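Local atomic coordinates of alpha-glucosidase (Bacteroides thetaiotaomicron, PDB entry 5XFM), a protein that probably hydrolyses beta-L-arabinopyranosides and alpha-galactosides, as a bifunctional, calcium-containing member of glycoside hydrolase family 97. Residues E174-A179 against Q464-E469; H477-N482 against G562-Y567; E458-N463 against K496-N501; S184-Y189 against L223-E228. The protein carries 1 engineered substitution. All coordinates share one frame; numbering follows the deposited sequence.

Contact 1. Residues E174-A179 against Q464-E469; sequences EEEYKA and QHFCDE. With CA (calcium ion), chain E.
Glu-176 and His-465 reach toward each other from opposite directions and meet in a His-carboxylate hydrogen bond: NE2 of His-465 donates to OE1 of Glu-176 over 2.7 Å, with an N-H...O angle of 161°. The oxygen lies in the imidazole plane and is met on its syn side, while the carboxylate stands almost upright to the ring, the two planes 78° apart. Phe-466 CE1 also approaches, 3.8 Å from Glu-176 CD, the ring met obliquely. A water adds a second grip, donating to Glu-176 OE1 and to Glu-469 OE1, each at 2.9 Å. Behind this shell, His-465 is held in place: CG anti to the backbone N (chi1 171°) carries the ring toward Glu-176, Glu-469 CG lies against one imidazole face, and CD2 of His-465 sits over the centre of the Phe-466 ring. Two residues back from Glu-176, Glu-174 OE2 binds the calcium ion at 2.5 Å. A leucine in place of Glu-176 would probably leave the His-465 N-H without this acceptor and the imidazole freer to turn. Histidine and water, both donating to OE1, probably temper the repulsion between Glu-176 and Glu-469 where the N-terminal domain meets the catalytic domain.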
# COMPACT_ATOMS: atom_id res chain seq x y z
N GLU A 174 2.94 -11.33 0.57
CA GLU A 174 2.87 -11.62 1.99
C GLU A 174 4.19 -12.17 2.51
O GLU A 174 4.26 -13.30 2.99
CB GLU A 174 1.71 -12.60 2.27
CG GLU A 174 0.35 -11.90 2.38
CD GLU A 174 -0.84 -12.84 2.21
OE1 GLU A 174 -0.65 -14.00 1.81
OE2 GLU A 174 -1.97 -12.41 2.51
N GLU A 175 5.25 -11.37 2.43
CA GLU A 175 6.56 -11.82 2.86
C GLU A 175 7.18 -10.89 3.90
O GLU A 175 6.69 -9.79 4.14
CB GLU A 175 7.49 -11.97 1.65
CG GLU A 175 6.91 -12.84 0.54
CD GLU A 175 6.73 -14.30 0.95
OE1 GLU A 175 7.54 -14.82 1.74
OE2 GLU A 175 5.75 -14.93 0.47
N GLU A 176 8.27 -11.34 4.51
CA GLU A 176 8.86 -10.63 5.63
C GLU A 176 10.02 -9.75 5.19
O GLU A 176 10.64 -10.02 4.16
CB GLU A 176 9.34 -11.61 6.70
CG GLU A 176 8.23 -12.35 7.39
CD GLU A 176 8.75 -13.36 8.38
OE1 GLU A 176 8.96 -12.98 9.56
OE2 GLU A 176 8.95 -14.52 7.99
N TYR A 177 10.31 -8.73 5.99
CA TYR A 177 11.39 -7.78 5.72
C TYR A 177 12.67 -8.10 6.47
O TYR A 177 12.66 -8.81 7.47
CB TYR A 177 10.96 -6.36 6.09
CG TYR A 177 9.86 -5.77 5.25
CD1 TYR A 177 8.53 -6.05 5.52
CD2 TYR A 177 10.15 -4.89 4.21
CE1 TYR A 177 7.51 -5.51 4.77
CE2 TYR A 177 9.14 -4.33 3.44
CZ TYR A 177 7.82 -4.64 3.73
OH TYR A 177 6.81 -4.10 2.99
N LYS A 178 13.78 -7.57 5.96
CA LYS A 178 15.04 -7.47 6.70
C LYS A 178 15.45 -6.00 6.79
O LYS A 178 15.49 -5.30 5.78
CB LYS A 178 16.15 -8.28 6.04
CG LYS A 178 15.90 -9.77 5.97
CD LYS A 178 17.17 -10.51 5.58
CE LYS A 178 17.55 -10.26 4.12
NZ LYS A 178 18.84 -10.89 3.71
N ALA A 179 15.73 -5.53 8.00
CA ALA A 179 16.06 -4.12 8.18
C ALA A 179 17.56 -3.89 8.05
O ALA A 179 18.35 -4.65 8.59
CB ALA A 179 15.56 -3.62 9.54
N GLN A 464 2.71 -17.54 16.44
CA GLN A 464 3.27 -16.74 17.53
C GLN A 464 4.42 -15.86 17.05
O GLN A 464 4.67 -14.79 17.62
CB GLN A 464 3.78 -17.67 18.64
CG GLN A 464 4.30 -16.93 19.87
CD GLN A 464 3.22 -16.10 20.53
OE1 GLN A 464 2.07 -16.53 20.66
NE2 GLN A 464 3.58 -14.90 20.96
N HIS A 465 5.14 -16.33 16.04
CA HIS A 465 6.24 -15.59 15.45
C HIS A 465 5.79 -14.18 15.07
O HIS A 465 6.44 -13.20 15.42
CB HIS A 465 6.80 -16.32 14.21
CG HIS A 465 7.79 -15.52 13.42
ND1 HIS A 465 9.07 -15.27 13.86
CD2 HIS A 465 7.68 -14.90 12.22
CE1 HIS A 465 9.72 -14.55 12.96
NE2 HIS A 465 8.89 -14.31 11.96
N PHE A 466 4.65 -14.09 14.39
CA PHE A 466 4.17 -12.80 13.91
C PHE A 466 3.59 -11.93 15.03
O PHE A 466 3.48 -10.72 14.88
CB PHE A 466 3.14 -13.01 12.79
CG PHE A 466 3.74 -13.59 11.54
CD1 PHE A 466 4.66 -12.86 10.79
CD2 PHE A 466 3.40 -14.86 11.12
CE1 PHE A 466 5.22 -13.39 9.65
CE2 PHE A 466 3.96 -15.40 9.98
CZ PHE A 466 4.87 -14.67 9.24
N CYS A 467 3.23 -12.55 16.15
CA CYS A 467 2.95 -11.79 17.37
C CYS A 467 4.23 -11.17 17.92
O CYS A 467 4.22 -10.03 18.40
CB CYS A 467 2.29 -12.66 18.44
SG CYS A 467 0.55 -13.03 18.19
N ASP A 468 5.31 -11.94 17.88
CA ASP A 468 6.59 -11.49 18.41
C ASP A 468 7.17 -10.38 17.53
O ASP A 468 7.92 -9.53 18.01
CB ASP A 468 7.59 -12.65 18.54
CG ASP A 468 7.15 -13.71 19.55
OD1 ASP A 468 6.26 -13.43 20.39
OD2 ASP A 468 7.71 -14.82 19.53
N GLU A 469 6.81 -10.40 16.25
CA GLU A 469 7.35 -9.46 15.27
C GLU A 469 6.44 -8.27 15.01
O GLU A 469 6.79 -7.38 14.23
CB GLU A 469 7.62 -10.18 13.95
CG GLU A 469 8.67 -11.27 14.00
CD GLU A 469 10.07 -10.71 13.97
OE1 GLU A 469 10.45 -10.13 12.93
OE2 GLU A 469 10.79 -10.84 14.99
CA CA E . -4.34 -13.13 3.07
O HOH W 1 -3.22 -15.37 3.04
O HOH W 2 9.18 -10.17 10.35
O HOH W 3 -4.91 -14.11 1.00
O HOH W 4 -5.22 -15.63 4.12
O HOH W 5 -6.73 -12.83 3.24

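Contact 2. Residues H477-N482 against G562-Y567; sequences HPFIRN and GYPGKY
Pro-564 lies over one face of the Phe-479 ring, and this CH-pi contact is the tight part of the interface. The proline CG stands 3.9 Å from the ring centroid, only 15° off the normal, and the two side chains cross at about a right angle. With CG anti to its own carbonyl carbon (chi1 -60°), Phe-479 directs its ring at the turn of the hairpin formed by strands 556-563 and 567-574. CD1 then comes 3.7 Å from Pro-564 CA, and CZ lies 3.8 Å from the backbone N of Tyr-563. Gly-562 passes close to the end of the ring; a CB there would crowd Phe-479 CZ and collide with Tyr-567 O, so both packing and backbone shape call for glycine. The hairpin holds its form through a classic beta bulge, in which Tyr-563 O accepts from the N-H groups of both Lys-566 and Tyr-567. The other side is looser. Tyr-563 and Tyr-567 start away from Phe-479 and send their hydroxyls to Asp-180 and Asp-561 respectively, while the Lys-566 chain runs off into an exposed position. Leu-198 and Phe-155 of the N-terminal domain also touch both Ile-480 and Pro-564, so three domains converge here. A backbone hydrogen bond of Gly-565 with Cys-475, just before 477-482, is the polar tie alongside. Between the two segments themselves the chemistry is apolar and rests on shape: a ring face meets a proline and a glycine-smoothed backbone.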
# COMPACT_ATOMS: atom_id res chain seq x y z
N HIS A 477 5.70 -0.32 8.30
CA HIS A 477 4.64 0.03 7.33
C HIS A 477 4.45 1.50 6.96
O HIS A 477 4.27 1.80 5.78
CB HIS A 477 3.31 -0.53 7.83
CG HIS A 477 3.31 -2.02 7.94
ND1 HIS A 477 4.00 -2.82 7.07
CD2 HIS A 477 2.74 -2.85 8.85
CE1 HIS A 477 3.85 -4.09 7.42
NE2 HIS A 477 3.08 -4.13 8.50
N PRO A 478 4.49 2.43 7.94
CA PRO A 478 4.30 3.82 7.52
C PRO A 478 5.41 4.35 6.62
O PRO A 478 5.19 5.33 5.91
CB PRO A 478 4.25 4.58 8.85
CG PRO A 478 4.75 3.64 9.88
CD PRO A 478 4.41 2.28 9.40
N PHE A 479 6.59 3.73 6.67
CA PHE A 479 7.72 4.12 5.84
C PHE A 479 7.71 3.43 4.46
O PHE A 479 8.33 3.92 3.51
CB PHE A 479 9.05 3.81 6.54
CG PHE A 479 9.24 4.53 7.86
CD1 PHE A 479 9.02 3.87 9.06
CD2 PHE A 479 9.66 5.84 7.89
CE1 PHE A 479 9.21 4.51 10.27
CE2 PHE A 479 9.85 6.50 9.10
CZ PHE A 479 9.62 5.83 10.29
N ILE A 480 7.04 2.28 4.36
CA ILE A 480 7.15 1.44 3.17
C ILE A 480 5.79 1.02 2.58
O ILE A 480 5.24 1.72 1.74
CB ILE A 480 8.01 0.18 3.46
CG1 ILE A 480 9.35 0.58 4.07
CG2 ILE A 480 8.25 -0.63 2.18
CD1 ILE A 480 10.25 -0.57 4.44
N ARG A 481 5.25 -0.12 3.01
CA ARG A 481 4.06 -0.66 2.35
C ARG A 481 2.89 0.33 2.31
O ARG A 481 2.27 0.52 1.27
CB ARG A 481 3.60 -1.96 3.03
CG ARG A 481 2.17 -2.39 2.69
CD ARG A 481 1.95 -2.67 1.20
NE ARG A 481 0.57 -3.07 0.94
CZ ARG A 481 -0.44 -2.22 0.80
NH1 ARG A 481 -0.23 -0.91 0.83
NH2 ARG A 481 -1.67 -2.68 0.60
N ASN A 482 2.60 0.94 3.45
CA ASN A 482 1.41 1.76 3.59
C ASN A 482 1.58 3.19 3.06
O ASN A 482 0.59 3.88 2.77
CB ASN A 482 0.98 1.75 5.07
CG ASN A 482 -0.44 2.22 5.28
OD1 ASN A 482 -0.78 2.74 6.34
ND2 ASN A 482 -1.29 2.04 4.27
N GLY A 562 10.91 9.05 14.05
CA GLY A 562 10.94 7.61 13.88
C GLY A 562 12.13 7.04 13.13
O GLY A 562 12.95 7.76 12.56
N TYR A 563 12.20 5.72 13.14
CA TYR A 563 13.18 4.96 12.37
C TYR A 563 12.55 3.61 12.07
O TYR A 563 12.01 2.95 12.98
CB TYR A 563 14.50 4.81 13.13
CG TYR A 563 15.65 4.31 12.29
CD1 TYR A 563 16.53 5.20 11.70
CD2 TYR A 563 15.86 2.95 12.10
CE1 TYR A 563 17.59 4.75 10.93
CE2 TYR A 563 16.92 2.50 11.33
CZ TYR A 563 17.78 3.41 10.75
OH TYR A 563 18.83 2.97 9.99
N PRO A 564 12.61 3.19 10.79
CA PRO A 564 11.93 1.99 10.28
C PRO A 564 12.32 0.73 11.03
O PRO A 564 13.50 0.36 11.06
CB PRO A 564 12.40 1.92 8.82
CG PRO A 564 12.77 3.31 8.48
CD PRO A 564 13.36 3.88 9.74
N GLY A 565 11.32 0.07 11.61
CA GLY A 565 11.51 -1.17 12.34
C GLY A 565 11.85 -0.98 13.81
O GLY A 565 11.81 -1.94 14.59
N LYS A 566 12.11 0.26 14.20
CA LYS A 566 12.53 0.55 15.57
C LYS A 566 11.45 1.32 16.31
O LYS A 566 10.99 0.91 17.38
CB LYS A 566 13.85 1.31 15.57
CG LYS A 566 15.05 0.41 15.28
CD LYS A 566 16.32 1.21 15.09
CE LYS A 566 17.54 0.30 15.03
NZ LYS A 566 18.02 0.09 13.64
N TYR A 567 11.02 2.45 15.74
CA TYR A 567 9.94 3.21 16.38
C TYR A 567 9.30 4.15 15.38
O TYR A 567 9.90 4.47 14.36
CB TYR A 567 10.46 3.98 17.60
CG TYR A 567 11.32 5.19 17.30
CD1 TYR A 567 12.65 5.05 16.92
CD2 TYR A 567 10.81 6.47 17.44
CE1 TYR A 567 13.44 6.15 16.66
CE2 TYR A 567 11.59 7.58 17.19
CZ TYR A 567 12.91 7.42 16.80
OH TYR A 567 13.69 8.52 16.54

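Contact 3. Residues E458-N463 against K496-N501; sequences ENMVFN and KRLNRN. With CA (calcium ion), chain E.
Leu-498, with chi1 at -88° and chi2 at 47°, delivers its CD2 methyl to the flank of helix 458-462, where Val-461, its CG1 anti to the backbone N (chi1 -174°), sets CG1 by Leu-498 O and CG2 by CD2. The closest approach is that of CD2 to Met-460 O, 3.4 Å, a methyl lying against a carbonyl oxygen. CD2 is also 3.9 Å from Met-460 CB and 4.1 Å from Val-461 CG2, while Val-461 CG1 lies 3.7 Å from Leu-498 O. Beside this apolar meeting, one water donates to two carbonyl oxygens, Val-461 O at 2.7 Å and Leu-498 O at 2.6 Å, tying the last turn of the helix to the opposing backbone. Met-460 O is served by the hydroxyl of Thr-506, on the strand that pairs with 497-498. Leu-498 is the centre of an inverse gamma turn, with a weak bond from Asn-499 N to Arg-497 O. The CB bond of Glu-458 leads away from segment 496-501, and its OE2 binds the calcium ion at 2.6 Å. Helix 458-462 thus follows barrel strand 448-451 and supplies one ligand of a calcium site completed by Glu-452 from the same region and Glu-174 from the N-terminal domain.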
# COMPACT_ATOMS: atom_id res chain seq x y z
N GLU A 458 -4.01 -11.52 10.46
CA GLU A 458 -4.36 -12.94 10.42
C GLU A 458 -3.15 -13.81 10.78
O GLU A 458 -3.28 -14.84 11.44
CB GLU A 458 -4.92 -13.34 9.04
CG GLU A 458 -3.87 -13.38 7.91
CD GLU A 458 -4.44 -13.86 6.57
OE1 GLU A 458 -5.53 -14.47 6.55
OE2 GLU A 458 -3.77 -13.62 5.54
N ASN A 459 -1.97 -13.37 10.36
CA ASN A 459 -0.77 -14.14 10.61
C ASN A 459 -0.47 -14.20 12.11
O ASN A 459 0.01 -15.22 12.61
CB ASN A 459 0.41 -13.57 9.82
CG ASN A 459 0.21 -13.66 8.32
OD1 ASN A 459 -0.00 -12.66 7.64
ND2 ASN A 459 0.26 -14.88 7.80
N MET A 460 -0.80 -13.13 12.83
CA MET A 460 -0.63 -13.14 14.28
C MET A 460 -1.55 -14.19 14.90
O MET A 460 -1.20 -14.80 15.91
CB MET A 460 -0.90 -11.76 14.87
CG MET A 460 0.10 -10.68 14.46
SD MET A 460 -0.40 -9.07 15.09
CE MET A 460 -0.66 -9.47 16.82
N VAL A 461 -2.72 -14.39 14.32
CA VAL A 461 -3.61 -15.45 14.80
C VAL A 461 -2.99 -16.80 14.46
O VAL A 461 -3.08 -17.75 15.25
CB VAL A 461 -5.03 -15.35 14.19
CG1 VAL A 461 -5.95 -16.39 14.84
CG2 VAL A 461 -5.59 -13.96 14.39
N PHE A 462 -2.35 -16.88 13.30
CA PHE A 462 -1.84 -18.17 12.83
C PHE A 462 -0.59 -18.61 13.57
O PHE A 462 -0.42 -19.80 13.86
CB PHE A 462 -1.54 -18.11 11.33
CG PHE A 462 -2.73 -17.83 10.47
CD1 PHE A 462 -4.01 -18.18 10.89
CD2 PHE A 462 -2.58 -17.22 9.23
CE1 PHE A 462 -5.11 -17.91 10.09
CE2 PHE A 462 -3.67 -16.95 8.43
CZ PHE A 462 -4.94 -17.30 8.86
N ASN A 463 0.28 -17.66 13.90
CA ASN A 463 1.64 -18.00 14.32
C ASN A 463 2.19 -17.00 15.33
O ASN A 463 2.17 -15.80 15.11
CB ASN A 463 2.55 -18.09 13.08
CG ASN A 463 3.97 -18.58 13.39
OD1 ASN A 463 4.46 -18.48 14.51
ND2 ASN A 463 4.63 -19.11 12.37
N LYS A 496 -6.27 -10.64 24.49
CA LYS A 496 -4.92 -10.99 24.94
C LYS A 496 -4.51 -12.33 24.36
O LYS A 496 -3.33 -12.59 24.13
CB LYS A 496 -4.84 -11.06 26.46
CG LYS A 496 -5.04 -9.75 27.17
CD LYS A 496 -5.23 -9.99 28.66
CE LYS A 496 -5.54 -8.71 29.40
NZ LYS A 496 -4.30 -7.90 29.57
N ARG A 497 -5.50 -13.18 24.12
CA ARG A 497 -5.25 -14.47 23.51
C ARG A 497 -6.06 -14.58 22.23
O ARG A 497 -7.28 -14.34 22.23
CB ARG A 497 -5.59 -15.60 24.48
CG ARG A 497 -4.74 -15.60 25.74
CD ARG A 497 -3.27 -15.80 25.43
NE ARG A 497 -3.01 -17.09 24.78
CZ ARG A 497 -2.88 -18.24 25.44
NH1 ARG A 497 -2.99 -18.26 26.76
NH2 ARG A 497 -2.64 -19.36 24.77
N LEU A 498 -5.39 -14.96 21.15
CA LEU A 498 -5.98 -14.82 19.82
C LEU A 498 -6.79 -16.04 19.42
O LEU A 498 -6.45 -16.74 18.46
CB LEU A 498 -4.90 -14.53 18.77
CG LEU A 498 -4.57 -13.05 18.57
CD1 LEU A 498 -4.36 -12.32 19.89
CD2 LEU A 498 -3.37 -12.86 17.64
N ASN A 499 -7.87 -16.27 20.17
CA ASN A 499 -8.88 -17.27 19.83
C ASN A 499 -10.25 -16.77 20.30
O ASN A 499 -10.35 -15.67 20.84
CB ASN A 499 -8.53 -18.63 20.45
CG ASN A 499 -8.75 -18.68 21.95
OD1 ASN A 499 -8.89 -17.66 22.62
ND2 ASN A 499 -8.72 -19.89 22.50
N ARG A 500 -11.29 -17.56 20.08
CA ARG A 500 -12.66 -17.09 20.34
C ARG A 500 -12.94 -16.79 21.81
O ARG A 500 -13.58 -15.78 22.13
CB ARG A 500 -13.67 -18.10 19.82
CG ARG A 500 -15.12 -17.68 20.04
CD ARG A 500 -16.05 -18.42 19.11
NE ARG A 500 -17.45 -18.11 19.38
CZ ARG A 500 -18.45 -18.37 18.54
NH1 ARG A 500 -18.18 -18.93 17.36
NH2 ARG A 500 -19.70 -18.07 18.87
N ASN A 501 -12.49 -17.64 22.72
CA ASN A 501 -12.80 -17.43 24.13
C ASN A 501 -11.74 -16.60 24.85
O ASN A 501 -11.81 -16.43 26.07
CB ASN A 501 -13.00 -18.77 24.84
CG ASN A 501 -14.29 -19.46 24.41
OD1 ASN A 501 -14.28 -20.61 23.95
ND2 ASN A 501 -15.40 -18.76 24.54
CA CA E . -4.34 -13.13 3.07
O HOH W 4 -5.22 -15.63 4.12
O HOH W 6 -4.33 -18.07 17.60
O HOH W 3 -4.91 -14.11 1.00
O HOH W 1 -3.22 -15.37 3.04
O HOH W 5 -6.73 -12.83 3.24

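Contact 4. Residues S184-Y189 against L223-E228; sequences SDRSQY and LSDVSE
Asp-225 and Ser-187 join two loops of the N-terminal beta-sandwich domain, of the galactose mutarotase-like clan: one follows strand 178-182, the other links strands 222-223 and 231-235, which belong to a different sheet. The two side chains point at each other, and a single carboxylate oxygen carries most of the load. Ser-187 N donates to Asp-225 OD2 at 3.0 Å with an N-H...O angle of 153°, arriving nearly along the C-O axis. Ser-187 OG, placed between its own backbone N and carbonyl carbon (chi1 69°), donates to the same oxygen at 2.8 Å from the syn side. Backbone and hydroxyl of one serine thus pin the rotation of the carboxylate. Arg-186 crosses it obliquely, with CD 3.8 Å from Asp-225 OD2; the placing of its guanidinium is uncertain, and no bond to the acid can be rested on it. With an alanine here in place of Asp-225, both Ser-187 donors lose their acceptor, and the two loops would probably be less firmly joined. On the far loop, Ser-224 OG donates to Asp-225 O at 2.8 Å, which probably steadies the backbone on which the acid sits. The seam between the loops also holds a water, which accepts from Val-226 N at 3.1 Å.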
# COMPACT_ATOMS: atom_id res chain seq x y z
N SER A 184 24.39 -6.73 -0.89
CA SER A 184 24.91 -7.99 -1.42
C SER A 184 24.06 -9.20 -1.02
O SER A 184 24.25 -10.29 -1.56
CB SER A 184 26.34 -8.21 -0.93
OG SER A 184 26.33 -8.54 0.45
N ASP A 185 23.16 -9.03 -0.06
CA ASP A 185 22.29 -10.13 0.34
C ASP A 185 21.47 -10.66 -0.83
O ASP A 185 21.06 -9.91 -1.71
CB ASP A 185 21.36 -9.72 1.47
CG ASP A 185 22.03 -9.76 2.82
OD1 ASP A 185 23.24 -10.07 2.85
OD2 ASP A 185 21.35 -9.54 3.84
N ARG A 186 21.25 -11.97 -0.82
CA ARG A 186 20.45 -12.62 -1.85
C ARG A 186 19.01 -12.77 -1.36
O ARG A 186 18.77 -13.02 -0.18
CB ARG A 186 21.07 -13.97 -2.19
CG ARG A 186 20.12 -15.04 -2.67
CD ARG A 186 19.68 -14.83 -4.11
NE ARG A 186 19.30 -16.10 -4.74
CZ ARG A 186 18.42 -16.96 -4.22
NH1 ARG A 186 17.81 -16.69 -3.07
NH2 ARG A 186 18.13 -18.08 -4.87
N SER A 187 18.05 -12.59 -2.27
CA SER A 187 16.64 -12.69 -1.91
C SER A 187 16.30 -14.11 -1.48
O SER A 187 16.93 -15.08 -1.94
CB SER A 187 15.73 -12.27 -3.07
OG SER A 187 15.79 -13.18 -4.15
N GLN A 188 15.31 -14.23 -0.60
CA GLN A 188 14.94 -15.51 0.01
C GLN A 188 14.58 -16.58 -1.02
O GLN A 188 14.91 -17.75 -0.85
CB GLN A 188 13.78 -15.29 0.98
CG GLN A 188 13.16 -16.56 1.56
CD GLN A 188 11.98 -16.27 2.48
OE1 GLN A 188 11.71 -15.12 2.81
NE2 GLN A 188 11.28 -17.32 2.89
N TYR A 189 13.90 -16.19 -2.11
CA TYR A 189 13.48 -17.17 -3.11
C TYR A 189 14.23 -17.08 -4.44
O TYR A 189 14.01 -17.90 -5.34
CB TYR A 189 11.99 -17.05 -3.41
CG TYR A 189 11.07 -17.18 -2.21
CD1 TYR A 189 10.77 -16.07 -1.42
CD2 TYR A 189 10.48 -18.39 -1.89
CE1 TYR A 189 9.92 -16.18 -0.33
CE2 TYR A 189 9.63 -18.51 -0.81
CZ TYR A 189 9.35 -17.40 -0.03
OH TYR A 189 8.51 -17.52 1.05
N LEU A 223 11.34 -5.56 -8.28
CA LEU A 223 12.79 -5.44 -8.43
C LEU A 223 13.45 -6.82 -8.50
O LEU A 223 13.04 -7.76 -7.80
CB LEU A 223 13.40 -4.62 -7.29
CG LEU A 223 13.19 -3.10 -7.33
CD1 LEU A 223 14.06 -2.38 -6.29
CD2 LEU A 223 13.43 -2.54 -8.72
N SER A 224 14.45 -6.94 -9.37
CA SER A 224 15.25 -8.16 -9.46
C SER A 224 16.16 -8.31 -8.25
O SER A 224 16.21 -7.45 -7.37
CB SER A 224 16.11 -8.17 -10.72
OG SER A 224 17.11 -7.16 -10.68
N ASP A 225 16.89 -9.41 -8.20
CA ASP A 225 18.02 -9.52 -7.29
C ASP A 225 19.07 -8.50 -7.72
O ASP A 225 19.03 -8.00 -8.85
CB ASP A 225 18.60 -10.93 -7.28
CG ASP A 225 17.84 -11.87 -6.35
OD1 ASP A 225 17.25 -12.85 -6.85
OD2 ASP A 225 17.89 -11.66 -5.13
N VAL A 226 19.98 -8.16 -6.81
CA VAL A 226 21.07 -7.26 -7.14
C VAL A 226 21.97 -7.91 -8.17
O VAL A 226 22.07 -9.13 -8.24
CB VAL A 226 21.94 -6.91 -5.92
CG1 VAL A 226 22.86 -5.72 -6.23
CG2 VAL A 226 21.10 -6.58 -4.77
N SER A 227 22.56 -7.07 -9.01
CA SER A 227 23.61 -7.49 -9.92
C SER A 227 24.67 -6.41 -9.87
O SER A 227 24.40 -5.29 -9.43
CB SER A 227 23.07 -7.67 -11.34
OG SER A 227 22.71 -6.42 -11.91
N GLU A 228 25.89 -6.75 -10.26
CA GLU A 228 27.00 -5.80 -10.29
C GLU A 228 27.24 -5.13 -8.93
O GLU A 228 27.78 -4.03 -8.87
CB GLU A 228 26.75 -4.73 -11.36
CG GLU A 228 26.63 -5.30 -12.77
CD GLU A 228 26.32 -4.25 -13.81
OE1 GLU A 228 26.55 -3.05 -13.55
OE2 GLU A 228 25.82 -4.62 -14.90
O HOH W 7 19.66 -9.23 -3.97

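Contact 4 comes first to completion, its ends falling in the stretch between the two segments of contact 1; contact 2 follows contact 1 in series, and contact 3 crosses both. Contact 4 stays within the N-terminal domain, yet it touches contact 1 through the Lys-178 to Asp-185 salt bridge. Contacts 1 and 2, with centres 13 Å apart, meet where Tyr-177 packs on Ile-480 and Arg-481, and they link the catalytic domain to its N-terminal and C-terminal neighbours respectively. Contacts 1 and 3, about 15 Å between centres, use the consecutive helices 458-462 and 464-468 and share the calcium ion. The metal site is therefore assembled from two domains and so probably depends on their docking.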